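Local coordinates for protein (R)-specific secondary-alkylsulfatase (Pseudomonas sp., PDB 4AXH) that hydrolyses secondary alkyl sulfates enantioselectively with inversion of configuration, using a two-zinc site of the metallo-beta-lactamase superfamily in a homodimer, at residues Y510-A515 with N519-G524; G234-R239 with G531-D536; S247-T252 with P313-N318; N485-A490 with K495-L500; R469-K474 with R478-L483. One frame throughout, in Å; residues are numbered along the deposited sequence.

Contact 1: Y510-A515 with N519-G524; sequences YQTENA and NMYMTG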
# COMPACT_ATOMS: atom_id res chain seq x y z
N TYR A 510 -22.14 18.32 -9.21
CA TYR A 510 -22.93 18.54 -10.42
C TYR A 510 -22.04 18.36 -11.66
O TYR A 510 -22.55 17.99 -12.72
CB TYR A 510 -23.51 19.97 -10.45
CG TYR A 510 -24.61 20.28 -9.44
CD1 TYR A 510 -25.40 19.27 -8.90
CD2 TYR A 510 -24.88 21.60 -9.05
CE1 TYR A 510 -26.42 19.55 -7.99
CE2 TYR A 510 -25.87 21.88 -8.11
CZ TYR A 510 -26.64 20.86 -7.58
OH TYR A 510 -27.63 21.12 -6.67
N GLN A 511 -20.73 18.60 -11.52
CA GLN A 511 -19.74 18.57 -12.60
C GLN A 511 -19.09 17.22 -12.87
O GLN A 511 -18.85 16.90 -14.03
CB GLN A 511 -18.65 19.65 -12.37
CG GLN A 511 -19.05 21.07 -12.78
CD GLN A 511 -17.97 22.08 -12.49
OE1 GLN A 511 -16.77 21.76 -12.41
NE2 GLN A 511 -18.39 23.35 -12.34
N THR A 512 -18.74 16.47 -11.81
CA THR A 512 -18.04 15.16 -11.89
C THR A 512 -18.78 14.03 -12.59
O THR A 512 -19.97 13.80 -12.34
CB THR A 512 -17.46 14.73 -10.56
OG1 THR A 512 -16.63 13.60 -10.78
CG2 THR A 512 -18.53 14.36 -9.53
N GLU A 513 -18.01 13.30 -13.42
CA GLU A 513 -18.41 12.12 -14.19
C GLU A 513 -18.47 10.89 -13.26
O GLU A 513 -19.24 9.95 -13.51
CB GLU A 513 -17.35 11.89 -15.28
CG GLU A 513 -17.43 10.56 -15.99
CD GLU A 513 -16.66 10.51 -17.29
OE1 GLU A 513 -15.53 11.05 -17.33
OE2 GLU A 513 -17.20 9.94 -18.27
N ASN A 514 -17.65 10.91 -12.21
CA ASN A 514 -17.51 9.86 -11.22
C ASN A 514 -18.67 9.82 -10.25
O ASN A 514 -18.98 10.82 -9.60
CB ASN A 514 -16.18 10.01 -10.49
CG ASN A 514 -15.84 8.80 -9.69
OD1 ASN A 514 -16.42 8.56 -8.63
ND2 ASN A 514 -14.92 7.98 -10.20
N ALA A 515 -19.30 8.66 -10.15
CA ALA A 515 -20.46 8.43 -9.30
C ALA A 515 -20.11 8.45 -7.84
O ALA A 515 -20.88 8.98 -7.04
CB ALA A 515 -21.12 7.12 -9.65
N ASN A 519 -21.32 11.05 -4.99
CA ASN A 519 -21.86 10.64 -3.69
C ASN A 519 -21.08 11.30 -2.54
O ASN A 519 -21.69 11.74 -1.57
CB ASN A 519 -21.81 9.13 -3.55
CG ASN A 519 -22.77 8.33 -4.42
OD1 ASN A 519 -23.85 8.79 -4.78
ND2 ASN A 519 -22.41 7.08 -4.73
N MET A 520 -19.75 11.42 -2.66
CA MET A 520 -18.87 12.02 -1.63
C MET A 520 -19.11 13.52 -1.47
O MET A 520 -19.45 13.95 -0.37
CB MET A 520 -17.39 11.72 -1.87
CG MET A 520 -17.03 10.24 -1.82
SD MET A 520 -15.23 9.96 -2.02
CE MET A 520 -15.17 9.49 -3.65
N TYR A 521 -18.95 14.32 -2.54
CA TYR A 521 -19.15 15.77 -2.51
C TYR A 521 -20.53 16.07 -1.98
O TYR A 521 -20.64 16.91 -1.09
CB TYR A 521 -18.96 16.41 -3.89
CG TYR A 521 -17.54 16.39 -4.42
CD1 TYR A 521 -16.48 16.85 -3.65
CD2 TYR A 521 -17.29 16.07 -5.75
CE1 TYR A 521 -15.18 16.88 -4.16
CE2 TYR A 521 -15.99 16.12 -6.27
CZ TYR A 521 -14.94 16.52 -5.48
OH TYR A 521 -13.66 16.56 -6.00
N MET A 522 -21.56 15.35 -2.47
CA MET A 522 -22.95 15.49 -2.02
C MET A 522 -23.13 15.20 -0.50
O MET A 522 -23.83 15.96 0.18
CB MET A 522 -23.90 14.65 -2.88
CG MET A 522 -24.78 15.45 -3.87
SD MET A 522 -24.01 16.85 -4.76
CE MET A 522 -24.95 16.84 -6.23
N THR A 523 -22.49 14.13 0.03
CA THR A 523 -22.54 13.77 1.45
C THR A 523 -21.85 14.87 2.22
O THR A 523 -22.33 15.26 3.28
CB THR A 523 -21.99 12.37 1.70
OG1 THR A 523 -22.69 11.42 0.87
CG2 THR A 523 -22.12 11.95 3.18
N GLY A 524 -20.76 15.38 1.63
CA GLY A 524 -19.96 16.48 2.14
C GLY A 524 -20.75 17.77 2.27
O GLY A 524 -20.78 18.37 3.35
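Y510 and M522 cross at about a right angle, and the terminal methyl of the methionine does the touching: CE lies 3.6 Å from CE1 of the tyrosine and approaches its ring obliquely. M522 gets there through a bend at chi2 (41°), which turns its sulfur and methyl toward Y510, from helix 515-529 to the end of helix 495-511. The phenol end of Y510 faces other partners, with OH hydrogen-bonded to Q242 NE2 and to the carbonyl of K35. A second apolar touch sets the methyl CG2 of T512 at the edge of the Y521 ring, near its plane, 4.3 Å from CD2. The hydroxyl of T512 is used locally, accepting from N514 N in an ST turn just after the first helix ends. At the start of the second helix, N519 N donates to A515 O at 2.9 Å and 157°, a normal helical bond. The carboxamide of N519 points away from this bond to groups beyond the two segments: ND2 bonds to Q232 O and S247 OG, while OD1 accepts from Q244 NE2. The corner between the helices is therefore closed by apolar groups, whereas the amide of N519 ties the second helix to the chain around Q232, a sulfate-binding residue.

Contact 2: G234-R239 with G531-D536; sequences GVMVPR and GVPTYD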
# COMPACT_ATOMS: atom_id res chain seq x y z
N GLY A 234 -23.59 7.53 -0.63
CA GLY A 234 -24.55 8.61 -0.72
C GLY A 234 -25.90 8.18 -0.16
O GLY A 234 -26.93 8.74 -0.55
N VAL A 235 -25.91 7.16 0.76
CA VAL A 235 -27.11 6.56 1.40
C VAL A 235 -27.97 7.57 2.16
O VAL A 235 -29.20 7.46 2.12
CB VAL A 235 -26.88 5.26 2.24
CG1 VAL A 235 -26.95 3.99 1.35
CG2 VAL A 235 -25.59 5.33 3.08
N MET A 236 -27.31 8.54 2.86
CA MET A 236 -27.97 9.63 3.59
C MET A 236 -28.42 10.79 2.68
O MET A 236 -29.19 11.64 3.10
CB MET A 236 -27.10 10.10 4.75
CG MET A 236 -27.45 9.45 6.09
SD MET A 236 -27.91 7.67 6.17
CE MET A 236 -29.78 7.80 6.06
N VAL A 237 -27.99 10.77 1.41
CA VAL A 237 -28.32 11.77 0.39
C VAL A 237 -29.60 11.35 -0.37
O VAL A 237 -29.71 10.20 -0.80
CB VAL A 237 -27.12 12.04 -0.56
CG1 VAL A 237 -27.45 13.09 -1.61
CG2 VAL A 237 -25.86 12.44 0.23
N PRO A 238 -30.59 12.26 -0.55
CA PRO A 238 -31.81 11.90 -1.29
C PRO A 238 -31.52 11.56 -2.75
O PRO A 238 -30.44 11.86 -3.24
CB PRO A 238 -32.66 13.18 -1.21
CG PRO A 238 -32.10 13.96 -0.14
CD PRO A 238 -30.66 13.66 -0.08
N ARG A 239 -32.50 10.99 -3.47
CA ARG A 239 -32.35 10.67 -4.88
C ARG A 239 -32.96 11.83 -5.66
O ARG A 239 -33.91 12.47 -5.18
CB ARG A 239 -33.01 9.33 -5.26
CG ARG A 239 -32.84 8.16 -4.25
CD ARG A 239 -31.45 8.05 -3.63
NE ARG A 239 -31.35 7.02 -2.60
CZ ARG A 239 -30.30 6.85 -1.79
NH1 ARG A 239 -29.26 7.69 -1.85
NH2 ARG A 239 -30.29 5.87 -0.90
N GLY A 531 -25.24 18.23 9.35
CA GLY A 531 -24.40 17.40 10.20
C GLY A 531 -24.73 15.93 10.09
O GLY A 531 -25.48 15.53 9.19
N VAL A 532 -24.19 15.13 11.01
CA VAL A 532 -24.36 13.68 11.02
C VAL A 532 -25.67 13.20 11.72
O VAL A 532 -25.91 13.57 12.87
CB VAL A 532 -23.05 12.95 11.45
CG1 VAL A 532 -22.53 13.39 12.82
CG2 VAL A 532 -23.18 11.44 11.40
N PRO A 533 -26.54 12.39 11.03
CA PRO A 533 -27.81 11.92 11.66
C PRO A 533 -27.74 10.74 12.65
O PRO A 533 -27.08 10.87 13.68
CB PRO A 533 -28.71 11.63 10.45
CG PRO A 533 -27.77 11.25 9.38
CD PRO A 533 -26.43 11.89 9.64
N THR A 534 -28.49 9.61 12.39
CA THR A 534 -28.56 8.40 13.23
C THR A 534 -29.09 7.22 12.38
O THR A 534 -30.27 7.22 12.00
CB THR A 534 -29.50 8.64 14.47
OG1 THR A 534 -29.27 9.92 15.07
CG2 THR A 534 -29.37 7.54 15.53
N TYR A 535 -28.22 6.18 12.10
CA TYR A 535 -28.56 4.94 11.32
C TYR A 535 -27.42 3.87 11.24
O TYR A 535 -26.26 4.18 11.52
CB TYR A 535 -29.11 5.32 9.93
CG TYR A 535 -29.13 4.24 8.86
CD1 TYR A 535 -30.20 3.35 8.77
CD2 TYR A 535 -28.13 4.16 7.90
CE1 TYR A 535 -30.23 2.37 7.78
CE2 TYR A 535 -28.15 3.18 6.91
CZ TYR A 535 -29.21 2.29 6.85
OH TYR A 535 -29.23 1.35 5.86
N ASP A 536 -27.79 2.59 10.87
CA ASP A 536 -26.94 1.39 10.62
C ASP A 536 -27.71 0.19 9.96
O ASP A 536 -28.73 -0.25 10.50
CB ASP A 536 -26.05 1.01 11.84
CG ASP A 536 -26.12 -0.41 12.39
OD1 ASP A 536 -27.21 -0.81 12.85
OD2 ASP A 536 -25.05 -1.06 12.51
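M236 stands at the third position of a type I beta turn from G234 to V237, just after helix 222-233, and its CA comes within 8.4 Å of that of P533 in the irregular chain that follows helix 515-529. The contact is a surface one made by three side chains, two of them forming a Met-aromatic pair. M236 is bent at both chi2 (39°) and chi3 (-94°), so that different atoms of one side chain serve two partners. Its CG meets CG of the P533 ring at 3.8 Å. Farther out, SD lies 3.9 Å from Y535 CD2 and 4.9 Å from the ring centroid, 50° off the ring normal, an oblique approach. The Y535 ring is poorly ordered, although its hydroxyl is hydrogen-bonded to T255 OG1 and to the backbone N of N256; the sulfur contact is thus known less sharply than the proline one. Within the same segment as M236, the turn is braced by R239, whose guanidinium turns its edge to G234 and V235. G234 O is gripped by two donors from opposite faces of its plane: V237 N closes the turn at 3.0 Å, and R239 NH1 reaches the same oxygen at 2.9 Å from above the carbonyl plane.

Contact 3: S247-T252 with P313-N318; sequences SGLFKT and PPAMHN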
# COMPACT_ATOMS: atom_id res chain seq x y z
N SER A 247 -24.33 4.91 -8.57
CA SER A 247 -23.10 4.52 -7.89
C SER A 247 -22.10 3.80 -8.82
O SER A 247 -21.23 3.06 -8.35
CB SER A 247 -23.38 3.77 -6.59
OG SER A 247 -23.86 4.66 -5.59
N GLY A 248 -22.19 4.10 -10.12
CA GLY A 248 -21.26 3.61 -11.13
C GLY A 248 -21.53 2.20 -11.55
O GLY A 248 -21.97 1.97 -12.67
N LEU A 249 -21.29 1.24 -10.64
CA LEU A 249 -21.51 -0.18 -10.92
C LEU A 249 -22.87 -0.67 -10.46
O LEU A 249 -23.16 -1.87 -10.58
CB LEU A 249 -20.38 -1.03 -10.31
CG LEU A 249 -18.97 -0.71 -10.74
CD1 LEU A 249 -17.99 -1.50 -9.91
CD2 LEU A 249 -18.78 -0.97 -12.23
N PHE A 250 -23.67 0.23 -9.87
CA PHE A 250 -25.04 0.01 -9.35
C PHE A 250 -25.65 1.34 -8.98
O PHE A 250 -24.99 2.36 -9.12
CB PHE A 250 -25.06 -0.94 -8.14
CG PHE A 250 -23.95 -0.72 -7.14
CD1 PHE A 250 -24.08 0.24 -6.14
CD2 PHE A 250 -22.76 -1.44 -7.22
CE1 PHE A 250 -23.03 0.50 -5.27
CE2 PHE A 250 -21.71 -1.19 -6.34
CZ PHE A 250 -21.85 -0.22 -5.38
N LYS A 251 -26.88 1.32 -8.49
CA LYS A 251 -27.58 2.55 -8.10
C LYS A 251 -27.10 3.10 -6.76
O LYS A 251 -26.72 4.26 -6.69
CB LYS A 251 -29.11 2.35 -8.12
CG LYS A 251 -29.74 1.87 -9.45
CD LYS A 251 -29.40 2.71 -10.68
CE LYS A 251 -30.05 4.08 -10.73
NZ LYS A 251 -29.17 5.06 -11.41
N THR A 252 -27.10 2.27 -5.70
CA THR A 252 -26.75 2.63 -4.31
C THR A 252 -26.60 1.34 -3.52
O THR A 252 -26.84 0.26 -4.08
CB THR A 252 -27.89 3.52 -3.66
OG1 THR A 252 -27.57 3.87 -2.29
CG2 THR A 252 -29.28 2.86 -3.75
N PRO A 313 -15.39 -4.79 -15.03
CA PRO A 313 -16.72 -4.22 -15.25
C PRO A 313 -16.74 -3.02 -16.23
O PRO A 313 -15.69 -2.47 -16.54
CB PRO A 313 -17.15 -3.83 -13.83
CG PRO A 313 -15.89 -3.48 -13.14
CD PRO A 313 -14.80 -4.30 -13.76
N PRO A 314 -17.93 -2.59 -16.69
CA PRO A 314 -18.02 -1.47 -17.65
C PRO A 314 -17.88 -0.07 -17.06
O PRO A 314 -18.73 0.80 -17.30
CB PRO A 314 -19.38 -1.66 -18.32
CG PRO A 314 -19.98 -2.86 -17.74
CD PRO A 314 -19.26 -3.18 -16.48
N ALA A 315 -16.78 0.13 -16.30
CA ALA A 315 -16.32 1.35 -15.63
C ALA A 315 -14.97 1.04 -15.06
O ALA A 315 -14.65 -0.13 -14.85
CB ALA A 315 -17.28 1.74 -14.50
N MET A 316 -14.15 2.06 -14.81
CA MET A 316 -12.85 1.88 -14.19
C MET A 316 -13.12 1.47 -12.75
O MET A 316 -14.01 2.05 -12.12
CB MET A 316 -12.04 3.19 -14.22
CG MET A 316 -10.61 2.99 -13.75
SD MET A 316 -9.60 4.47 -13.75
CE MET A 316 -8.76 4.36 -15.36
N HIS A 317 -12.43 0.44 -12.25
CA HIS A 317 -12.64 0.01 -10.85
C HIS A 317 -11.62 0.74 -9.95
O HIS A 317 -10.80 1.54 -10.45
CB HIS A 317 -12.54 -1.52 -10.72
CG HIS A 317 -13.43 -2.15 -9.69
ND1 HIS A 317 -13.61 -1.59 -8.42
CD2 HIS A 317 -14.11 -3.32 -9.75
CE1 HIS A 317 -14.41 -2.42 -7.76
NE2 HIS A 317 -14.73 -3.48 -8.51
N ASN A 318 -11.68 0.49 -8.64
CA ASN A 318 -10.76 1.17 -7.73
C ASN A 318 -9.49 0.39 -7.46
O ASN A 318 -9.54 -0.82 -7.28
CB ASN A 318 -11.45 1.41 -6.38
CG ASN A 318 -12.47 2.52 -6.38
OD1 ASN A 318 -12.17 3.72 -6.63
ND2 ASN A 318 -13.68 2.14 -5.97
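Apolar contacts come first, and all of them belong to L249, whose two methyls divide the opposing segment between them. CD2 sits against P313 CB at 3.7 Å and A315 CB at 3.8 Å, the leucine crossing the proline ring obliquely. The other branch makes the CH-pi contact: CD1 lies over one face of the H317 imidazole, 4.2 Å from the ring centroid and 16° off the normal, displaced toward the rim on the NE2 side. A chi1 of -57° puts CG anti to the carbonyl carbon and carries the two methyls, rather than CB, up to 313-318. Polar bonds fix each side separately. The imidazole is held by N318 N, which donates to ND1 at 2.8 Å, close to the ring plane; this clamps the ring against its own backbone while the leucine covers a face. Around it, H317 N bonds to Y376 OH and H317 O to N423 ND2. In 247-252, S247 OG donates to K251 O at 3.1 Å. The H317 side chain is about 5 Å from a zinc ion and about 3 Å from the side chain of the zinc ligand E291, and N318 binds sulfate, an arrangement consistent with H317 lying in the second shell of the binuclear metallo-beta-lactamase-type site.

Contact 4: N485-A490 with K495-L500; sequences NHLVFA and KDARAL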
# COMPACT_ATOMS: atom_id res chain seq x y z
N ASN A 485 -12.12 24.66 3.44
CA ASN A 485 -11.67 23.60 4.34
C ASN A 485 -10.82 24.19 5.45
O ASN A 485 -10.98 23.80 6.61
CB ASN A 485 -10.90 22.47 3.59
CG ASN A 485 -10.83 21.17 4.36
OD1 ASN A 485 -11.87 20.62 4.78
ND2 ASN A 485 -9.60 20.68 4.60
N HIS A 486 -9.94 25.14 5.09
CA HIS A 486 -9.08 25.81 6.06
C HIS A 486 -9.90 26.59 7.07
O HIS A 486 -9.60 26.51 8.26
CB HIS A 486 -8.06 26.73 5.36
CG HIS A 486 -6.94 25.97 4.72
ND1 HIS A 486 -5.86 25.37 5.28
CD2 HIS A 486 -6.90 25.76 3.36
CE1 HIS A 486 -5.15 24.79 4.27
NE2 HIS A 486 -5.81 25.04 3.14
N LEU A 487 -10.95 27.29 6.61
CA LEU A 487 -11.81 28.07 7.48
C LEU A 487 -12.67 27.21 8.38
O LEU A 487 -12.66 27.44 9.59
CB LEU A 487 -12.63 29.14 6.74
CG LEU A 487 -13.26 30.23 7.64
CD1 LEU A 487 -12.24 30.88 8.56
CD2 LEU A 487 -13.93 31.29 6.81
N VAL A 488 -13.41 26.23 7.81
CA VAL A 488 -14.28 25.30 8.54
C VAL A 488 -13.50 24.56 9.65
O VAL A 488 -14.02 24.44 10.75
CB VAL A 488 -15.11 24.37 7.60
CG1 VAL A 488 -15.81 23.24 8.36
CG2 VAL A 488 -16.12 25.18 6.80
N PHE A 489 -12.25 24.14 9.40
CA PHE A 489 -11.44 23.48 10.43
C PHE A 489 -10.89 24.44 11.50
O PHE A 489 -10.79 24.05 12.66
CB PHE A 489 -10.37 22.58 9.81
CG PHE A 489 -10.90 21.21 9.47
CD1 PHE A 489 -11.70 21.02 8.35
CD2 PHE A 489 -10.63 20.12 10.29
CE1 PHE A 489 -12.22 19.75 8.06
CE2 PHE A 489 -11.13 18.85 9.98
CZ PHE A 489 -11.93 18.68 8.87
N ALA A 490 -10.58 25.69 11.11
CA ALA A 490 -10.10 26.73 12.02
C ALA A 490 -11.22 27.15 12.97
O ALA A 490 -10.96 27.42 14.14
CB ALA A 490 -9.62 27.94 11.22
N LYS A 495 -20.82 29.75 9.97
CA LYS A 495 -21.93 29.21 9.18
C LYS A 495 -21.94 29.67 7.72
O LYS A 495 -22.48 28.98 6.86
CB LYS A 495 -23.27 29.42 9.89
CG LYS A 495 -23.39 28.54 11.14
CD LYS A 495 -24.71 28.60 11.87
CE LYS A 495 -25.00 27.30 12.57
NZ LYS A 495 -25.66 26.31 11.67
N ASP A 496 -21.30 30.83 7.45
CA ASP A 496 -21.13 31.41 6.12
C ASP A 496 -20.07 30.59 5.35
O ASP A 496 -20.31 30.24 4.20
CB ASP A 496 -20.74 32.91 6.20
CG ASP A 496 -21.60 33.75 7.13
OD1 ASP A 496 -22.82 33.86 6.88
OD2 ASP A 496 -21.04 34.32 8.10
N ALA A 497 -18.93 30.26 6.01
CA ALA A 497 -17.84 29.44 5.46
C ALA A 497 -18.32 28.03 5.09
O ALA A 497 -17.93 27.49 4.05
CB ALA A 497 -16.72 29.32 6.47
N ARG A 498 -19.16 27.44 5.96
CA ARG A 498 -19.75 26.12 5.80
C ARG A 498 -20.67 26.08 4.59
O ARG A 498 -20.54 25.18 3.76
CB ARG A 498 -20.55 25.74 7.05
CG ARG A 498 -19.72 25.48 8.30
CD ARG A 498 -20.63 25.29 9.49
NE ARG A 498 -21.26 23.97 9.50
CZ ARG A 498 -20.78 22.91 10.14
NH1 ARG A 498 -19.66 23.01 10.85
NH2 ARG A 498 -21.42 21.74 10.09
N ALA A 499 -21.61 27.05 4.50
CA ALA A 499 -22.60 27.15 3.43
C ALA A 499 -21.94 27.34 2.07
O ALA A 499 -22.39 26.75 1.09
CB ALA A 499 -23.57 28.30 3.70
N LEU A 500 -20.85 28.14 2.04
CA LEU A 500 -20.09 28.43 0.84
C LEU A 500 -19.34 27.22 0.39
O LEU A 500 -19.51 26.82 -0.76
CB LEU A 500 -19.15 29.63 1.07
CG LEU A 500 -19.59 31.03 0.54
CD1 LEU A 500 -21.09 31.14 0.25
CD2 LEU A 500 -19.16 32.13 1.48
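R498, whose aliphatic stem touches V488, has its guanidinium shared among three acceptors: NH1 bonds to the carbonyl of P492, NH2 makes a salt bridge with E660 OE1, and NE has a weak bond to L528 O. P492 lies in the short connection between helix 477-490 and helix 495-511, so the arginine holds the turn of the helical hairpin, and through E660 it also reaches the C-terminal end of the model. A bend at chi3 (77°) carries the charged group round, while its CG stays behind, 3.9 Å from CG2 of V488. That valine methyl lies anti to the carbonyl carbon of its own residue, which sets it on the backbone of the opposite helix: CG2 is also 3.9 Å from R498 CA and 4.2 Å from A497 CB. The preceding residue, L487, brings its CD2 to A497 CB at 3.4 Å. The small alanine therefore receives both larger side chains, and the segments run antiparallel with axes 9.0 Å apart at an angle of 141°. L487 is further covered by A461 and V464 of helix 461-474. On the side of helix 477-490 turned to the second subunit, N485 OD1 and H486 NE2 bond to N438 ND2 and Y454 OH of that subunit. Chemically, the contact combines an apolar helix-helix seam of alanine, valine and leucine with an arginine whose charge is probably partly balanced by the E660 carboxylate, its remaining bonds going to backbone carbonyls, the one from NE weak.

Contact 5: R469-K474 with R478-L483; sequences RAAIDK and RWAVQL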
# COMPACT_ATOMS: atom_id res chain seq x y z
N ARG A 469 -15.64 33.64 -2.09
CA ARG A 469 -16.76 34.14 -2.89
C ARG A 469 -16.32 34.43 -4.33
O ARG A 469 -17.06 34.13 -5.27
CB ARG A 469 -17.45 35.35 -2.23
CG ARG A 469 -18.46 34.95 -1.15
CD ARG A 469 -19.51 36.02 -0.83
NE ARG A 469 -20.71 35.46 -0.20
CZ ARG A 469 -20.89 35.32 1.11
NH1 ARG A 469 -19.95 35.71 1.97
NH2 ARG A 469 -22.02 34.80 1.58
N ALA A 470 -15.08 34.95 -4.48
CA ALA A 470 -14.48 35.28 -5.78
C ALA A 470 -14.29 34.01 -6.60
O ALA A 470 -14.68 33.99 -7.77
CB ALA A 470 -13.14 35.99 -5.58
N ALA A 471 -13.75 32.94 -5.96
CA ALA A 471 -13.51 31.61 -6.55
C ALA A 471 -14.78 30.98 -7.09
O ALA A 471 -14.72 30.39 -8.16
CB ALA A 471 -12.85 30.69 -5.54
N ILE A 472 -15.93 31.12 -6.39
CA ILE A 472 -17.18 30.54 -6.86
C ILE A 472 -17.70 31.29 -8.10
O ILE A 472 -18.09 30.65 -9.08
CB ILE A 472 -18.25 30.24 -5.75
CG1 ILE A 472 -19.18 31.42 -5.46
CG2 ILE A 472 -17.65 29.65 -4.47
CD1 ILE A 472 -20.57 31.27 -6.07
N ASP A 473 -17.64 32.64 -8.06
CA ASP A 473 -18.06 33.56 -9.13
C ASP A 473 -17.29 33.29 -10.42
O ASP A 473 -17.88 33.28 -11.50
CB ASP A 473 -17.88 35.03 -8.68
CG ASP A 473 -19.12 35.63 -8.03
OD1 ASP A 473 -19.38 35.33 -6.83
OD2 ASP A 473 -19.84 36.40 -8.71
N LYS A 474 -15.98 33.02 -10.28
CA LYS A 474 -15.02 32.67 -11.33
C LYS A 474 -15.33 31.25 -11.88
O LYS A 474 -15.07 30.98 -13.05
CB LYS A 474 -13.61 32.70 -10.72
CG LYS A 474 -12.49 33.07 -11.69
CD LYS A 474 -11.10 32.83 -11.07
CE LYS A 474 -10.42 34.07 -10.55
NZ LYS A 474 -9.74 33.81 -9.25
N ARG A 478 -12.89 24.22 -7.20
CA ARG A 478 -11.81 23.40 -6.71
C ARG A 478 -10.97 24.20 -5.73
O ARG A 478 -10.65 23.71 -4.64
CB ARG A 478 -10.97 22.90 -7.90
CG ARG A 478 -10.43 21.50 -7.67
CD ARG A 478 -9.59 21.08 -8.82
NE ARG A 478 -8.39 20.40 -8.36
CZ ARG A 478 -7.48 19.91 -9.19
NH1 ARG A 478 -7.64 20.03 -10.50
NH2 ARG A 478 -6.40 19.29 -8.72
N TRP A 479 -10.64 25.46 -6.09
CA TRP A 479 -9.86 26.33 -5.20
C TRP A 479 -10.74 26.81 -4.06
O TRP A 479 -10.28 26.81 -2.91
CB TRP A 479 -9.18 27.47 -5.97
CG TRP A 479 -8.41 28.41 -5.09
CD1 TRP A 479 -8.68 29.73 -4.86
CD2 TRP A 479 -7.27 28.09 -4.27
NE1 TRP A 479 -7.78 30.25 -3.96
CE2 TRP A 479 -6.89 29.27 -3.60
CE3 TRP A 479 -6.50 26.93 -4.08
CZ2 TRP A 479 -5.79 29.33 -2.75
CZ3 TRP A 479 -5.43 26.98 -3.21
CH2 TRP A 479 -5.08 28.17 -2.55
N ALA A 480 -12.01 27.13 -4.34
CA ALA A 480 -12.97 27.52 -3.32
C ALA A 480 -13.02 26.50 -2.15
O ALA A 480 -12.89 26.93 -1.01
CB ALA A 480 -14.35 27.67 -3.94
N VAL A 481 -13.12 25.17 -2.43
CA VAL A 481 -13.15 24.12 -1.40
C VAL A 481 -11.88 24.02 -0.58
O VAL A 481 -11.96 23.64 0.59
CB VAL A 481 -13.67 22.73 -1.85
CG1 VAL A 481 -15.07 22.81 -2.42
CG2 VAL A 481 -12.72 22.06 -2.82
N GLN A 482 -10.73 24.36 -1.16
CA GLN A 482 -9.45 24.35 -0.44
C GLN A 482 -9.42 25.46 0.62
O GLN A 482 -8.96 25.21 1.73
CB GLN A 482 -8.27 24.47 -1.41
CG GLN A 482 -7.91 23.15 -2.09
CD GLN A 482 -7.01 22.31 -1.23
OE1 GLN A 482 -5.94 22.75 -0.79
NE2 GLN A 482 -7.41 21.07 -0.98
N LEU A 483 -9.96 26.68 0.30
CA LEU A 483 -10.06 27.81 1.23
C LEU A 483 -11.07 27.49 2.33
O LEU A 483 -10.74 27.60 3.51
CB LEU A 483 -10.46 29.13 0.53
CG LEU A 483 -9.54 29.73 -0.56
CD1 LEU A 483 -9.77 31.19 -0.71
CD2 LEU A 483 -8.06 29.58 -0.21
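The indole of W479 takes A471 CB obliquely near its CD1, at 4.3 Å, while one of its faces is covered by CD2 of L483, one helical turn on in the same helix, 3.2 Å above the plane and toward the rim. Y454 of the second subunit meets this ring edge-to-face, placing the tryptophan between the hairpin and the dimer partner. Next to it the interface is made of small groups. A471 CB and A480 CB meet at 3.7 Å, and their CA atoms are 5.2 Å apart, the nearest pair in the register. I472 adds its branch methyl: CG2 lies 3.9 Å from A480 CB, whereas the longer CG1 arm leads away. Alanine on both sides permits a near approach, the segment axes coming to 8.3 Å and running almost antiparallel at 162°. Beyond the seam, R478 makes a cation-pi contact with F445 of the second subunit, and Q482 OE1 bonds to the hydroxyl of Y454 of that subunit. Two helices joined by a short turn and packed antiparallel on alanines form an alpha-hairpin, consistent with the TPR-like helical dimerisation region of alkylsulfatases.

How the contacts relate
From the N terminus, the first segment of contact 2 opens at 234-239, and its partner at 531-536 closes a loop of 291 residues that encloses the other four contacts. Contact 3 comes first inside it, closing a 60-residue loop within the metallo-beta-lactamase range. Contacts 5, 4 and 1 then follow in series, each bridging a connection of only three or four residues in the dimerisation range, so that none cross. Contacts 5 and 4 share helix 477-490 and touch where L500 packs on R469; contacts 4 and 1 share helix 495-511. Contact 1 touches both contact 2 and contact 3, joining the helical region to the catalytic one.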